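Local structure of copper-transporting ATPase PAA2, chloroplastic (Arabidopsis thaliana, 5LBK) at residues Leu21-Ala26 with Leu48-Thr53. The protein uses the energy of ATP hydrolysis to move copper across the chloroplast thylakoid membrane, the piece described here being its nucleotide-binding N-domain. Sequence-based numbering, arbitrary orientation.
Sequences LKMAAA and LKTPET
L21, K22, A25 and A26, on one flank of helix 17-27, pack in an apolar contact without a direct hydrogen bond against the extended segment 48-53, part of the loop leading from helix 34-45 to strand 56-59 of the N-domain. At one end L48 crosses L21 at about a right angle, its CD1 lying 3.6 Å from L21 CD2; the anti chi1 of L21 (-169°) turns its CD2 branch toward that methyl. K22, extended beyond CG, also crosses L48 at about a right angle, with CE 3.9 Å from L48 CD2 and CD 3.7 Å from the carbonyl oxygen of K49. Cutting this lysine back to alanine is likely to strip the aliphatic cover from L48 CD2 and the K49 carbonyl. Midway, the methyl CG2 of T50 comes 3.7 Å from A25 CB and also sits near the K22 carbonyl. T50 OG1 is hydrogen-bonded to K29 NZ. A26 CB, directed at the loop, meets P51 CG at 3.9 Å and the P51 carbonyl oxygen at 3.6 Å. Beyond it a water donates to A26 O (2.6 Å) and hydrogen-bonds T53 OG1 (2.9 Å), bridging helix and loop. Helix 34-45 packs beside this contact, I39 and E42 touching L21 and A43 touching A25, while I68 meets A26, P51 and T53, so that the loop and helix 17-27 both meet strand 63-68 of the antiparallel sheet.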
loop_
_atom_site.group_PDB
_atom_site.type_symbol
_atom_site.label_atom_id
_atom_site.label_comp_id
_atom_site.label_asym_id
_atom_site.label_seq_id
_atom_site.Cartn_x
_atom_site.Cartn_y
_atom_site.Cartn_z
ATOM N N LEU A 21 2.580 6.307 0.572
ATOM C CA LEU A 21 2.942 6.241 -0.832
ATOM C C LEU A 21 4.374 5.759 -1.017
ATOM O O LEU A 21 4.641 4.993 -1.948
ATOM C CB LEU A 21 2.749 7.612 -1.458
ATOM C CG LEU A 21 2.822 7.760 -2.956
ATOM C CD1 LEU A 21 1.938 6.754 -3.680
ATOM C CD2 LEU A 21 2.440 9.242 -3.270
ATOM N N LYS A 22 5.319 6.247 -0.186
ATOM C CA LYS A 22 6.725 5.855 -0.324
ATOM C C LYS A 22 6.890 4.358 -0.145
ATOM O O LYS A 22 7.644 3.711 -0.881
ATOM C CB LYS A 22 7.601 6.550 0.711
ATOM C CG LYS A 22 7.947 7.983 0.396
ATOM C CD LYS A 22 8.869 8.552 1.472
ATOM C CE LYS A 22 9.390 9.940 1.067
ATOM N NZ LYS A 22 10.265 10.593 2.085
ATOM N N MET A 23 6.266 3.818 0.896
ATOM C CA MET A 23 6.287 2.368 1.117
ATOM C C MET A 23 5.610 1.626 -0.013
ATOM O O MET A 23 6.127 0.591 -0.482
ATOM C CB MET A 23 5.602 2.032 2.435
ATOM C CG MET A 23 6.435 2.369 3.699
ATOM S SD MET A 23 5.436 1.954 5.165
ATOM C CE MET A 23 6.621 2.279 6.475
ATOM N N ALA A 24 4.458 2.110 -0.474
ATOM C CA ALA A 24 3.755 1.352 -1.506
ATOM C C ALA A 24 4.564 1.346 -2.804
ATOM O O ALA A 24 4.661 0.326 -3.483
ATOM C CB ALA A 24 2.375 1.929 -1.746
ATOM N N ALA A 25 5.126 2.487 -3.171
ATOM C CA ALA A 25 5.950 2.520 -4.383
ATOM C C ALA A 25 7.243 1.706 -4.250
ATOM O O ALA A 25 7.744 1.162 -5.257
ATOM C CB ALA A 25 6.260 3.976 -4.730
ATOM N N ALA A 26 7.815 1.615 -3.045
ATOM C CA ALA A 26 8.972 0.742 -2.847
ATOM C C ALA A 26 8.618 -0.700 -3.156
ATOM O O ALA A 26 9.395 -1.421 -3.801
ATOM C CB ALA A 26 9.488 0.833 -1.416
ATOM N N LEU A 48 9.286 11.815 -4.456
ATOM C CA LEU A 48 9.459 11.026 -3.246
ATOM C C LEU A 48 10.557 9.986 -3.458
ATOM O O LEU A 48 10.527 9.231 -4.437
ATOM C CB LEU A 48 8.152 10.324 -2.863
ATOM C CG LEU A 48 6.946 11.213 -2.528
ATOM C CD1 LEU A 48 5.705 10.340 -2.254
ATOM C CD2 LEU A 48 7.243 12.094 -1.340
ATOM N N LYS A 49 11.494 9.912 -2.517
ATOM C CA LYS A 49 12.564 8.924 -2.571
ATOM C C LYS A 49 12.059 7.636 -1.942
ATOM O O LYS A 49 11.707 7.619 -0.757
ATOM C CB LYS A 49 13.807 9.412 -1.835
ATOM C CG LYS A 49 15.006 8.488 -1.956
ATOM C CD LYS A 49 15.629 8.544 -3.352
ATOM C CE LYS A 49 16.281 9.905 -3.627
ATOM N NZ LYS A 49 17.060 9.901 -4.896
ATOM N N THR A 50 12.041 6.557 -2.723
ATOM C CA THR A 50 11.519 5.322 -2.172
ATOM C C THR A 50 12.629 4.577 -1.425
ATOM O O THR A 50 13.771 4.545 -1.886
ATOM C CB THR A 50 10.940 4.431 -3.286
ATOM O OG1 THR A 50 11.945 4.193 -4.280
ATOM C CG2 THR A 50 9.745 5.105 -3.956
ATOM N N PRO A 51 12.333 3.973 -0.277
ATOM C CA PRO A 51 13.360 3.196 0.426
ATOM C C PRO A 51 13.760 1.946 -0.343
ATOM O O PRO A 51 13.014 1.408 -1.169
ATOM C CB PRO A 51 12.695 2.829 1.753
ATOM C CG PRO A 51 11.251 2.827 1.445
ATOM C CD PRO A 51 11.064 3.982 0.462
ATOM N N GLU A 52 14.972 1.487 -0.045
ATOM C CA GLU A 52 15.550 0.363 -0.759
ATOM C C GLU A 52 14.895 -0.944 -0.325
ATOM O O GLU A 52 14.343 -1.071 0.771
ATOM C CB GLU A 52 17.060 0.296 -0.526
ATOM C CG GLU A 52 17.830 1.522 -1.007
ATOM C CD GLU A 52 17.851 1.671 -2.518
ATOM O OE1 GLU A 52 17.299 0.796 -3.210
ATOM O OE2 GLU A 52 18.436 2.660 -3.016
ATOM N N THR A 53 14.950 -1.924 -1.218
ATOM C CA THR A 53 14.449 -3.253 -0.914
ATOM C C THR A 53 15.320 -4.285 -1.605
ATOM O O THR A 53 15.684 -4.111 -2.768
ATOM C CB THR A 53 13.009 -3.451 -1.380
ATOM O OG1 THR A 53 12.936 -3.311 -2.802
ATOM C CG2 THR A 53 12.111 -2.458 -0.734
HETATM O O HOH W 1 11.937 -1.203 -4.503
#